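Local structure of endoglucanase E-5 (Thermobifida fusca, 2CKS) at residues N213-L218 against F245-R250; V170-W175 against A187-N192; I60-Y65 against Q84-A89; E154-I159 against V194-I199. The protein hydrolyses internal beta-1,4-glucosidic linkages in cellulose, lichenin and cereal beta-D-glucans, this chain being its family 5 glycoside hydrolase catalytic domain. One frame throughout, in Å; residues are numbered along the deposited sequence. Where two conformers were deposited one is given.

Interaction 1 (N213-L218 against F245-R250)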
loop_
_atom_site.group_PDB
_atom_site.type_symbol
_atom_site.label_atom_id
_atom_site.label_comp_id
_atom_site.label_asym_id
_atom_site.label_seq_id
_atom_site.Cartn_x
_atom_site.Cartn_y
_atom_site.Cartn_z
ATOM N N ASN A 213 12.349 15.971 -8.093
ATOM C CA ASN A 213 12.091 15.143 -9.273
ATOM C C ASN A 213 11.076 14.025 -9.008
ATOM O O ASN A 213 10.337 13.642 -9.908
ATOM C CB ASN A 213 13.383 14.620 -9.938
ATOM C CG ASN A 213 14.175 13.645 -9.066
ATOM O OD1 ASN A 213 14.761 12.691 -9.579
ATOM N ND2 ASN A 213 14.238 13.907 -7.765
ATOM N N TYR A 214 11.028 13.526 -7.778
ATOM C CA TYR A 214 10.025 12.532 -7.398
ATOM C C TYR A 214 8.666 13.197 -7.150
ATOM O O TYR A 214 7.634 12.688 -7.589
ATOM C CB TYR A 214 10.494 11.747 -6.164
ATOM C CG TYR A 214 11.554 10.723 -6.478
ATOM C CD1 TYR A 214 11.253 9.367 -6.537
ATOM C CD2 TYR A 214 12.862 11.111 -6.709
ATOM C CE1 TYR A 214 12.246 8.422 -6.830
ATOM C CE2 TYR A 214 13.854 10.182 -6.992
ATOM C CZ TYR A 214 13.538 8.844 -7.057
ATOM O OH TYR A 214 14.532 7.933 -7.344
ATOM N N LEU A 215 8.670 14.333 -6.460
ATOM C CA LEU A 215 7.450 15.102 -6.216
ATOM C C LEU A 215 6.807 15.533 -7.540
ATOM O O LEU A 215 5.603 15.406 -7.724
ATOM C CB LEU A 215 7.757 16.319 -5.326
ATOM C CG LEU A 215 6.586 17.191 -4.880
ATOM C CD1 LEU A 215 5.746 16.459 -3.861
ATOM C CD2 LEU A 215 7.097 18.506 -4.299
ATOM N N ASN A 216 7.622 16.032 -8.458
ATOM C CA ASN A 216 7.142 16.414 -9.786
ATOM C C ASN A 216 6.514 15.250 -10.555
ATOM O O ASN A 216 5.476 15.420 -11.202
ATOM C CB ASN A 216 8.274 17.035 -10.619
ATOM C CG ASN A 216 8.668 18.433 -10.138
ATOM O OD1 ASN A 216 7.933 19.078 -9.413
ATOM N ND2 ASN A 216 9.839 18.892 -10.551
ATOM N N ALA A 217 7.134 14.075 -10.477
ATOM C CA ALA A 217 6.622 12.888 -11.157
ATOM C C ALA A 217 5.267 12.472 -10.607
ATOM O O ALA A 217 4.409 12.023 -11.355
ATOM C CB ALA A 217 7.615 11.739 -11.054
ATOM N N LEU A 218 5.075 12.607 -9.300
ATOM C CA LEU A 218 3.790 12.292 -8.689
ATOM C C LEU A 218 2.697 13.254 -9.175
ATOM O O LEU A 218 1.592 12.828 -9.504
ATOM C CB LEU A 218 3.913 12.321 -7.168
ATOM C CG LEU A 218 2.646 12.016 -6.372
ATOM C CD1 LEU A 218 2.071 10.660 -6.755
ATOM C CD2 LEU A 218 2.972 12.065 -4.901
ATOM N N PHE A 245 10.898 16.120 7.504
ATOM C CA PHE A 245 9.475 16.387 7.580
ATOM C C PHE A 245 9.072 17.568 6.704
ATOM O O PHE A 245 7.927 17.656 6.289
ATOM C CB PHE A 245 9.026 16.595 9.032
ATOM C CG PHE A 245 9.161 15.368 9.897
ATOM C CD1 PHE A 245 9.877 15.408 11.083
ATOM C CD2 PHE A 245 8.555 14.174 9.531
ATOM C CE1 PHE A 245 9.998 14.280 11.879
ATOM C CE2 PHE A 245 8.666 13.049 10.323
ATOM C CZ PHE A 245 9.385 13.102 11.502
ATOM N N GLN A 246 10.002 18.483 6.435
ATOM C CA GLN A 246 9.698 19.598 5.555
ATOM C C GLN A 246 9.380 19.085 4.153
ATOM O O GLN A 246 8.379 19.462 3.567
ATOM C CB GLN A 246 10.855 20.604 5.522
ATOM C CG GLN A 246 10.530 21.897 4.796
ATOM C CD GLN A 246 9.395 22.693 5.447
ATOM O OE1 GLN A 246 9.049 22.471 6.610
ATOM N NE2 GLN A 246 8.823 23.617 4.694
ATOM N N MET A 247 10.221 18.204 3.629
ATOM C CA MET A 247 9.987 17.633 2.309
ATOM C C MET A 247 8.738 16.760 2.338
ATOM O O MET A 247 7.906 16.808 1.431
ATOM C CB MET A 247 11.190 16.806 1.852
ATOM C CG MET A 247 11.063 16.287 0.432
ATOM S SD MET A 247 11.240 17.601 -0.800
ATOM C CE MET A 247 9.995 17.117 -1.926
ATOM N N ALA A 248 8.609 15.960 3.393
ATOM C CA ALA A 248 7.473 15.063 3.533
ATOM C C ALA A 248 6.161 15.839 3.527
ATOM O O ALA A 248 5.191 15.405 2.919
ATOM C CB ALA A 248 7.598 14.248 4.808
ATOM N N ASP A 249 6.141 16.996 4.182
ATOM C CA ASP A 249 4.941 17.833 4.231
ATOM C C ASP A 249 4.567 18.356 2.831
ATOM O O ASP A 249 3.393 18.564 2.543
ATOM C CB ASP A 249 5.147 19.027 5.180
ATOM C CG ASP A 249 5.057 18.653 6.652
ATOM O OD1 ASP A 249 4.582 17.544 6.988
ATOM O OD2 ASP A 249 5.442 19.427 7.559
ATOM N N ARG A 250 5.554 18.578 1.966
ATOM C CA ARG A 250 5.271 18.959 0.586
ATOM C C ARG A 250 4.531 17.845 -0.143
ATOM O O ARG A 250 3.574 18.107 -0.857
ATOM C CB ARG A 250 6.549 19.336 -0.165
ATOM C CG ARG A 250 7.246 20.555 0.413
ATOM C CD ARG A 250 8.586 20.840 -0.203
ATOM N NE ARG A 250 8.467 21.125 -1.632
ATOM C CZ ARG A 250 9.490 21.180 -2.472
ATOM N NH1 ARG A 250 10.738 20.981 -2.048
ATOM N NH2 ARG A 250 9.267 21.445 -3.750
#
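Leu215 and Arg250 lie across one another at about a right angle, the branched end of the leucine set against the outer part of the arginine. Methyl CD2 of Leu215 does most of the touching: it approaches the guanidinium obliquely, 3.7 Å from NH2 of Arg250. The sister methyl takes a different partner, Leu215 CD1 standing 4.1 Å from the backbone O of Arg250. With CG of Leu215 anti to its own nitrogen (chi1 -176°), the fork is carried toward Arg250 and Met247 of the neighbouring helix. Met247 arrives from one turn earlier on that helix; its chain bends at chi2 and chi3 and brings CE to 4.0 Å from CD2 of Leu215. The same methyl rests on one face of the Arg250 guanidinium, 3.8 Å above the plane and displaced toward the rim, so one apolar methyl lies over a face of the cation, another comes to it obliquely, and its charge is met by Asp212, which forms a salt bridge with NH2. Cutting Leu215 back to an alanine would probably open a gap between the helices and leave the Met247 methyl and the arginine without their shared apolar neighbour. The contact joins helices 212-224 and 245-258, which follow barrel strands 199-206 and 227-233. Further along the same helix pair, Leu218 packs on Leu254 and Met255, and Tyr214 and Leu218 reach Phe203 of strand 199-206.

Interaction 2 (V170-W175 against A187-N192)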
loop_
_atom_site.group_PDB
_atom_site.type_symbol
_atom_site.label_atom_id
_atom_site.label_comp_id
_atom_site.label_asym_id
_atom_site.label_seq_id
_atom_site.Cartn_x
_atom_site.Cartn_y
_atom_site.Cartn_z
ATOM N N VAL A 170 -1.436 -1.408 -9.451
ATOM C CA VAL A 170 -0.367 -2.007 -10.229
ATOM C C VAL A 170 0.948 -1.292 -9.934
ATOM O O VAL A 170 1.038 -0.069 -10.048
ATOM C CB VAL A 170 -0.665 -1.902 -11.722
ATOM C CG1 VAL A 170 0.486 -2.478 -12.557
ATOM C CG2 VAL A 170 -1.976 -2.610 -12.039
ATOM N N GLY A 171 1.959 -2.058 -9.554
ATOM C CA GLY A 171 3.282 -1.524 -9.286
ATOM C C GLY A 171 3.899 -0.926 -10.537
ATOM O O GLY A 171 3.490 -1.248 -11.639
ATOM N N THR A 172 4.873 -0.048 -10.353
ATOM C CA THR A 172 5.497 0.652 -11.467
ATOM C C THR A 172 7.010 0.460 -11.479
ATOM O O THR A 172 7.598 -0.111 -10.556
ATOM C CB THR A 172 5.089 2.151 -11.475
ATOM O OG1 THR A 172 5.438 2.799 -10.246
ATOM C CG2 THR A 172 3.575 2.305 -11.585
ATOM N N ARG A 173 7.639 0.913 -12.551
ATOM C CA ARG A 173 9.069 0.693 -12.744
ATOM C C ARG A 173 9.913 1.290 -11.628
ATOM O O ARG A 173 9.594 2.344 -11.094
ATOM C CB ARG A 173 9.512 1.350 -14.041
ATOM C CG ARG A 173 9.231 0.582 -15.277
ATOM C CD ARG A 173 9.960 1.184 -16.471
ATOM N NE ARG A 173 11.392 0.881 -16.471
ATOM C CZ ARG A 173 12.318 1.562 -17.150
ATOM N NH1 ARG A 173 11.997 2.606 -17.913
ATOM N NH2 ARG A 173 13.589 1.185 -17.077
ATOM N N GLY A 174 11.014 0.620 -11.300
ATOM C CA GLY A 174 12.010 1.195 -10.420
ATOM C C GLY A 174 11.542 1.337 -8.991
ATOM O O GLY A 174 11.510 2.435 -8.435
ATOM N N TRP A 175 11.190 0.207 -8.398
ATOM C CA TRP A 175 10.644 0.159 -7.042
ATOM C C TRP A 175 9.409 1.048 -6.910
ATOM O O TRP A 175 9.239 1.791 -5.941
ATOM C CB TRP A 175 11.708 0.520 -6.005
ATOM C CG TRP A 175 12.849 -0.421 -6.017
ATOM C CD1 TRP A 175 12.960 -1.582 -5.323
ATOM C CD2 TRP A 175 14.043 -0.296 -6.788
ATOM N NE1 TRP A 175 14.167 -2.180 -5.591
ATOM C CE2 TRP A 175 14.851 -1.413 -6.496
ATOM C CE3 TRP A 175 14.528 0.661 -7.681
ATOM C CZ2 TRP A 175 16.110 -1.599 -7.070
ATOM C CZ3 TRP A 175 15.780 0.473 -8.254
ATOM C CH2 TRP A 175 16.552 -0.648 -7.945
ATOM N N ALA A 187 4.938 9.270 -17.924
ATOM C CA ALA A 187 4.488 9.355 -19.311
ATOM C C ALA A 187 4.561 7.995 -20.013
ATOM O O ALA A 187 3.755 7.695 -20.881
ATOM C CB ALA A 187 5.295 10.390 -20.078
ATOM N N GLU A 188 5.530 7.171 -19.622
ATOM C CA GLU A 188 5.675 5.830 -20.174
ATOM C C GLU A 188 4.427 4.982 -19.934
ATOM O O GLU A 188 3.990 4.241 -20.806
ATOM C CB GLU A 188 6.884 5.168 -19.533
ATOM C CG GLU A 188 7.189 3.778 -20.018
ATOM C CD GLU A 188 8.586 3.346 -19.639
ATOM O OE1 GLU A 188 9.030 3.656 -18.499
ATOM O OE2 GLU A 188 9.232 2.698 -20.486
ATOM N N ILE A 189 3.857 5.107 -18.739
ATOM C CA ILE A 189 2.631 4.388 -18.389
ATOM C C ILE A 189 1.444 4.901 -19.195
ATOM O O ILE A 189 0.656 4.124 -19.732
ATOM C CB ILE A 189 2.344 4.529 -16.868
ATOM C CG1 ILE A 189 3.462 3.874 -16.053
ATOM C CG2 ILE A 189 0.968 3.941 -16.507
ATOM C CD1 ILE A 189 3.534 4.367 -14.596
ATOM N N ALA A 190 1.306 6.219 -19.279
ATOM C CA ALA A 190 0.169 6.820 -19.971
ATOM C C ALA A 190 0.145 6.456 -21.445
ATOM O O ALA A 190 -0.941 6.283 -22.010
ATOM C CB ALA A 190 0.186 8.316 -19.800
ATOM N N ALA A 191 1.330 6.281 -22.036
ATOM C CA ALA A 191 1.463 5.916 -23.450
ATOM C C ALA A 191 1.159 4.446 -23.722
ATOM O O ALA A 191 0.870 4.077 -24.856
ATOM C CB ALA A 191 2.867 6.244 -23.957
ATOM N N ASN A 192 1.256 3.605 -22.691
ATOM C CA ASN A 192 1.028 2.169 -22.815
ATOM C C ASN A 192 0.365 1.635 -21.537
ATOM O O ASN A 192 0.962 0.871 -20.796
ATOM C CB ASN A 192 2.371 1.465 -23.067
ATOM C CG ASN A 192 2.217 0.009 -23.452
ATOM O OD1 ASN A 192 1.139 -0.431 -23.852
ATOM N ND2 ASN A 192 3.312 -0.746 -23.344
#
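Arg173 and Glu188 form the salt bridge of this contact, NH1 of Arg173 donating to OE1 of Glu188 over 3.2 Å in a nearly straight bond of 170°. The carboxylate oxygen lies at the guanidinium edge, only 4° out of its plane, and accepts the N-H through its syn lone pair. The two flat groups are nevertheless steeply turned, their planes 74° apart, which suits a single-bonded rather than a paired bridge. Ser184 also hydrogen-bonds OE1, so two partners grip that oxygen. A leucine in place of Arg173 would probably leave the Glu188 carboxylate without its compensating charge, held by Ser184 but freer to turn. Beside the bridge the contact becomes apolar: CG2 of Thr172 meets CD1 of Ile189 at 3.6 Å, the side chains crossing roughly at right angles. OG1 of Thr172 turns to the backbone instead, bonded to O of Ala202 and N of Leu178. Trp145 of helix 145-162 touches Arg173, Glu188 and Ile189 alike. The segment 170-175 leaves the C-terminal end of strand 168-170, the end at which a TIM barrel carries its active site; Thr172 lies about 8 Å, side chain to side chain, from Glu139, the probable proton donor.

Interaction 3 (I60-Y65 against Q84-A89)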
loop_
_atom_site.group_PDB
_atom_site.type_symbol
_atom_site.label_atom_id
_atom_site.label_comp_id
_atom_site.label_asym_id
_atom_site.label_seq_id
_atom_site.Cartn_x
_atom_site.Cartn_y
_atom_site.Cartn_z
ATOM N N ILE A 60 -5.623 0.120 5.775
ATOM C CA ILE A 60 -4.434 -0.610 6.194
ATOM C C ILE A 60 -3.967 -1.439 5.008
ATOM O O ILE A 60 -4.763 -2.098 4.338
ATOM C CB ILE A 60 -4.707 -1.509 7.433
ATOM C CG1 ILE A 60 -3.405 -2.178 7.906
ATOM C CG2 ILE A 60 -5.767 -2.555 7.160
ATOM C CD1 ILE A 60 -3.503 -2.846 9.237
ATOM N N ARG A 61 -2.673 -1.389 4.750
ATOM C CA ARG A 61 -2.061 -2.233 3.746
ATOM C C ARG A 61 -1.392 -3.406 4.448
ATOM O O ARG A 61 -0.559 -3.218 5.343
ATOM C CB ARG A 61 -1.059 -1.415 2.962
ATOM C CG ARG A 61 -0.212 -2.173 1.968
ATOM C CD ARG A 61 0.763 -1.218 1.407
ATOM N NE ARG A 61 1.566 -1.627 0.276
ATOM C CZ ARG A 61 2.897 -1.648 0.273
ATOM N NH1 ARG A 61 3.616 -1.425 1.367
ATOM N NH2 ARG A 61 3.520 -1.923 -0.845
ATOM N N LEU A 62 -1.784 -4.614 4.053
ATOM C CA LEU A 62 -1.247 -5.845 4.611
ATOM C C LEU A 62 -0.112 -6.355 3.730
ATOM O O LEU A 62 -0.347 -6.890 2.647
ATOM C CB LEU A 62 -2.364 -6.887 4.712
ATOM C CG LEU A 62 -3.604 -6.449 5.494
ATOM C CD1 LEU A 62 -4.702 -7.499 5.371
ATOM C CD2 LEU A 62 -3.276 -6.186 6.947
ATOM N N SER A 63 1.123 -6.173 4.185
ATOM C CA SER A 63 2.291 -6.434 3.367
ATOM C C SER A 63 2.782 -7.848 3.602
ATOM O O SER A 63 3.267 -8.176 4.682
ATOM C CB SER A 63 3.397 -5.421 3.661
ATOM O OG SER A 63 2.989 -4.120 3.258
ATOM N N MET A 64 2.629 -8.679 2.588
ATOM C CA MET A 64 3.065 -10.065 2.643
ATOM C C MET A 64 4.214 -10.284 1.668
ATOM O O MET A 64 4.010 -10.383 0.459
ATOM C CB MET A 64 1.908 -10.995 2.291
ATOM C CG MET A 64 2.250 -12.489 2.399
ATOM S SD MET A 64 0.865 -13.531 1.961
ATOM C CE MET A 64 0.874 -13.331 0.170
ATOM N N TYR A 65 5.430 -10.343 2.199
ATOM C CA TYR A 65 6.589 -10.723 1.411
ATOM C C TYR A 65 6.408 -12.152 0.916
ATOM O O TYR A 65 5.727 -12.957 1.543
ATOM C CB TYR A 65 7.861 -10.674 2.240
ATOM C CG TYR A 65 8.452 -9.315 2.516
ATOM C CD1 TYR A 65 7.800 -8.398 3.325
ATOM C CD2 TYR A 65 9.694 -8.969 2.002
ATOM C CE1 TYR A 65 8.358 -7.171 3.616
ATOM C CE2 TYR A 65 10.263 -7.734 2.285
ATOM C CZ TYR A 65 9.587 -6.846 3.094
ATOM O OH TYR A 65 10.134 -5.616 3.386
ATOM N N GLN A 84 -7.488 -13.842 7.900
ATOM C CA GLN A 84 -7.786 -13.373 9.238
ATOM C C GLN A 84 -7.599 -11.867 9.348
ATOM O O GLN A 84 -8.437 -11.185 9.915
ATOM C CB GLN A 84 -6.904 -14.091 10.248
ATOM C CG GLN A 84 -7.230 -13.797 11.683
ATOM C CD GLN A 84 -6.402 -14.661 12.596
ATOM O OE1 GLN A 84 -5.172 -14.627 12.534
ATOM N NE2 GLN A 84 -7.063 -15.481 13.405
ATOM N N LEU A 85 -6.516 -11.344 8.774
ATOM C CA LEU A 85 -6.242 -9.916 8.865
ATOM C C LEU A 85 -7.227 -9.098 8.028
ATOM O O LEU A 85 -7.606 -8.008 8.411
ATOM C CB LEU A 85 -4.803 -9.613 8.459
ATOM C CG LEU A 85 -3.725 -10.062 9.460
ATOM C CD1 LEU A 85 -2.359 -10.050 8.776
ATOM C CD2 LEU A 85 -3.723 -9.186 10.692
ATOM N N ILE A 86 -7.651 -9.624 6.886
ATOM C CA ILE A 86 -8.652 -8.939 6.069
ATOM C C ILE A 86 -9.956 -8.813 6.844
ATOM O O ILE A 86 -10.580 -7.759 6.844
ATOM C CB ILE A 86 -8.878 -9.679 4.731
ATOM C CG1 ILE A 86 -7.658 -9.503 3.823
ATOM C CG2 ILE A 86 -10.126 -9.148 3.998
ATOM C CD1 ILE A 86 -7.587 -10.525 2.720
ATOM N N ASP A 87 -10.372 -9.896 7.492
ATOM C CA ASP A 87 -11.581 -9.880 8.312
ATOM C C ASP A 87 -11.439 -8.940 9.508
ATOM O O ASP A 87 -12.366 -8.215 9.832
ATOM C CB ASP A 87 -11.932 -11.288 8.802
ATOM C CG ASP A 87 -12.405 -12.193 7.685
ATOM O OD1 ASP A 87 -12.748 -11.674 6.598
ATOM O OD2 ASP A 87 -12.460 -13.443 7.802
ATOM N N MET A 88 -10.274 -8.935 10.147
ATOM C CA MET A 88 -10.049 -8.074 11.303
ATOM C C MET A 88 -10.127 -6.608 10.902
ATOM O O MET A 88 -10.748 -5.801 11.585
ATOM C CB MET A 88 -8.688 -8.362 11.941
ATOM C CG MET A 88 -8.652 -9.630 12.728
ATOM S SD MET A 88 -7.051 -9.925 13.477
ATOM C CE MET A 88 -7.140 -8.844 14.926
ATOM N N ALA A 89 -9.512 -6.263 9.782
ATOM C CA ALA A 89 -9.542 -4.884 9.311
ATOM C C ALA A 89 -10.968 -4.462 9.003
ATOM O O ALA A 89 -11.391 -3.368 9.351
ATOM C CB ALA A 89 -8.686 -4.727 8.110
#
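A beta-alpha-beta unit of the TIM barrel supplies this contact: strand 59-65, helix 75-90 and strand 95-101 follow one another, and here the helix packs on the outside of the first strand. Leu62 carries most of the interface. Its CD1 methyl touches two successive helix residues, lying 3.7 Å from CB of Leu85 and 3.9 Å from CG1 of Ile86. The other branch is not idle, since Leu62 CD2 stands 4.0 Å from the same CB of Leu85; the leucine fork thus lies against the root of the Leu85 side chain, its CB, not its tip. Both Leu85 and Ile86 run obliquely to Leu62. The strand residue is placed for this by its first torsion, which sets CG anti to the carbonyl carbon (chi1 -55°) and sends the fork toward the helix. Two residues earlier, CG2 of Ile60 meets CB of Ala89 at 3.8 Å; the short alanine lets the helix backbone come near, with CA atoms of Ile60 and Ala89 7.4 Å apart. All five touching residues are buried, and Val96 of strand 95-101 meets both Leu62 and Ala89, extending the same apolar layer to the next strand. The alternate strand residues serve the barrel interior: Arg61 forms salt bridges with Glu135 and with Glu231, the probable nucleophile, while Ser63 bonds to Asp99. The segment axes run 10.0 Å apart at 172°, the almost antiparallel strand and returning helix expected in the beta-alpha-beta units of a beta/alpha barrel.

Interaction 4 (E154-I159 against V194-I199)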
loop_
_atom_site.group_PDB
_atom_site.type_symbol
_atom_site.label_atom_id
_atom_site.label_comp_id
_atom_site.label_asym_id
_atom_site.label_seq_id
_atom_site.Cartn_x
_atom_site.Cartn_y
_atom_site.Cartn_z
ATOM N N GLU A 154 -1.813 -10.639 -17.001
ATOM C CA GLU A 154 -1.922 -12.058 -16.634
ATOM C C GLU A 154 -2.655 -12.268 -15.296
ATOM O O GLU A 154 -3.399 -13.229 -15.141
ATOM C CB GLU A 154 -0.528 -12.719 -16.584
ATOM C CG GLU A 154 0.171 -12.788 -17.936
ATOM C CD GLU A 154 1.614 -13.264 -17.876
ATOM O OE1 GLU A 154 2.508 -12.497 -17.482
ATOM O OE2 GLU A 154 1.858 -14.415 -18.229
ATOM N N VAL A 155 -2.453 -11.371 -14.330
ATOM C CA VAL A 155 -3.020 -11.543 -12.989
ATOM C C VAL A 155 -4.416 -10.941 -12.874
ATOM O O VAL A 155 -5.279 -11.507 -12.215
ATOM C CB VAL A 155 -2.104 -10.918 -11.908
ATOM C CG1 VAL A 155 -2.716 -11.044 -10.516
ATOM C CG2 VAL A 155 -0.753 -11.581 -11.939
ATOM N N ILE A 156 -4.633 -9.797 -13.508
ATOM C CA ILE A 156 -5.904 -9.081 -13.383
ATOM C C ILE A 156 -7.117 -9.964 -13.703
ATOM O O ILE A 156 -8.067 -9.966 -12.933
ATOM C CB ILE A 156 -5.891 -7.744 -14.189
ATOM C CG1 ILE A 156 -5.024 -6.719 -13.457
ATOM C CG2 ILE A 156 -7.305 -7.169 -14.366
ATOM C CD1 ILE A 156 -4.624 -5.548 -14.301
ATOM N N PRO A 157 -7.115 -10.703 -14.812
ATOM C CA PRO A 157 -8.261 -11.567 -15.129
ATOM C C PRO A 157 -8.538 -12.658 -14.100
ATOM O O PRO A 157 -9.690 -13.044 -13.950
ATOM C CB PRO A 157 -7.877 -12.198 -16.475
ATOM C CG PRO A 157 -6.815 -11.386 -17.008
ATOM C CD PRO A 157 -6.103 -10.739 -15.878
ATOM N N VAL A 158 -7.512 -13.149 -13.410
ATOM C CA VAL A 158 -7.704 -14.140 -12.358
ATOM C C VAL A 158 -8.534 -13.529 -11.229
ATOM O O VAL A 158 -9.469 -14.138 -10.733
ATOM C CB VAL A 158 -6.355 -14.658 -11.813
ATOM C CG1 VAL A 158 -6.571 -15.560 -10.611
ATOM C CG2 VAL A 158 -5.590 -15.379 -12.914
ATOM N N ILE A 159 -8.201 -12.305 -10.841
ATOM C CA ILE A 159 -8.974 -11.593 -9.823
ATOM C C ILE A 159 -10.376 -11.229 -10.310
ATOM O O ILE A 159 -11.357 -11.466 -9.606
ATOM C CB ILE A 159 -8.212 -10.326 -9.368
ATOM C CG1 ILE A 159 -6.940 -10.729 -8.621
ATOM C CG2 ILE A 159 -9.081 -9.451 -8.487
ATOM C CD1 ILE A 159 -5.959 -9.625 -8.438
ATOM N N VAL A 194 -2.084 -0.212 -18.669
ATOM C CA VAL A 194 -2.687 -1.520 -18.453
ATOM C C VAL A 194 -4.096 -1.480 -19.069
ATOM O O VAL A 194 -4.836 -0.526 -18.846
ATOM C CB VAL A 194 -2.730 -1.865 -16.952
ATOM C CG1 VAL A 194 -3.558 -3.123 -16.700
ATOM C CG2 VAL A 194 -1.323 -2.036 -16.418
ATOM N N ASN A 195 -4.426 -2.507 -19.854
ATOM C CA ASN A 195 -5.692 -2.593 -20.595
ATOM C C ASN A 195 -6.786 -3.154 -19.687
ATOM O O ASN A 195 -7.306 -4.244 -19.895
ATOM C CB ASN A 195 -5.512 -3.459 -21.861
ATOM C CG ASN A 195 -6.710 -3.395 -22.813
ATOM O OD1 ASN A 195 -7.093 -2.322 -23.297
ATOM N ND2 ASN A 195 -7.289 -4.555 -23.102
ATOM N N ALA A 196 -7.081 -2.404 -18.642
ATOM C CA ALA A 196 -8.164 -2.692 -17.725
ATOM C C ALA A 196 -8.517 -1.376 -17.080
ATOM O O ALA A 196 -7.717 -0.434 -17.080
ATOM C CB ALA A 196 -7.744 -3.692 -16.673
ATOM N N SER A 197 -9.720 -1.313 -16.545
ATOM C CA SER A 197 -10.151 -0.150 -15.810
ATOM C C SER A 197 -10.386 -0.518 -14.354
ATOM O O SER A 197 -10.180 -1.661 -13.933
ATOM C CB SER A 197 -11.382 0.439 -16.463
ATOM O OG SER A 197 -11.028 0.892 -17.756
ATOM N N ASN A 198 -10.761 0.479 -13.569
ATOM C CA ASN A 198 -10.741 0.364 -12.137
ATOM C C ASN A 198 -9.350 -0.028 -11.643
ATOM O O ASN A 198 -9.207 -0.826 -10.732
ATOM C CB ASN A 198 -11.823 -0.614 -11.680
ATOM C CG ASN A 198 -12.448 -0.201 -10.403
ATOM O OD1 ASN A 198 -12.400 0.971 -10.033
ATOM N ND2 ASN A 198 -13.035 -1.151 -9.700
ATOM N N ILE A 199 -8.332 0.560 -12.274
ATOM C CA ILE A 199 -6.920 0.330 -11.975
ATOM C C ILE A 199 -6.325 1.608 -11.390
ATOM O O ILE A 199 -6.706 2.708 -11.799
ATOM C CB ILE A 199 -6.148 -0.037 -13.285
ATOM C CG1 ILE A 199 -6.653 -1.361 -13.878
ATOM C CG2 ILE A 199 -4.634 -0.084 -13.059
ATOM C CD1 ILE A 199 -6.464 -2.570 -12.983
#
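The apolar layer between a barrel helix and the loop leading into strand 199-206 is the setting here: helix 145-162 offers Ile156 to residues 194-199, which link helix 187-191 to that strand. Ile156 is the sole residue of its segment in contact, and it serves three partners. Methyl CD1 of Ile156 meets CG1 of Val194 at 3.6 Å, the two side chains reaching for each other tip to tip. The same methyl meets the end of Ile199 in the same fashion, CD1 to CD1 at 3.7 Å, so one methyl touches both Val194 and Ile199, which lie on the same flank of it; the Ile199 contact holds for the conformer given and is less certain, because that residue has a second one. The isoleucine's other branch makes a looser contact, CG2 of Ile156 lying 4.2 Å from CB of Ala196. This division of labour follows from chi1 of -74°, which places CG1 anti to the carbonyl carbon and CG2 anti to the nitrogen, pointing the two branches at different parts of the loop. In the eightfold beta/alpha barrel, helix 145-162 packs outside the sheet, and Ile168 of strand 168-170 joins the cluster by touching both Ile156 and Ile199. An inverse gamma turn centred on Asn195 lies between Val194 and Ala196, both of which face the helix. Polar bonds fasten the loop beside this apolar patch: Glu153 accepts from the backbone N of Asn195, and Arg160 donates to the backbone O of Ser197.

Overall arrangement
All four contacts belong to one TIM barrel but sample different layers of it. Interaction 3 is the most central and wholly apolar, a strand against its own returning helix. Interaction 1 joins two neighbouring outer helices on the opposite side of the chain's centre from interaction 3, and mixes buried methyls with an exposed arginine. Interaction 4, also apolar, fastens a helix to a loop on the periphery, whereas interaction 2 alone has a salt bridge across its segments and lies near Glu139, the probable proton donor. Interactions 2 and 4 are nested in sequence and touch: Val170 packs on Ile199 and Val194, while helix 145-162 supplies one side of interaction 4 and touches interaction 2 through Trp145.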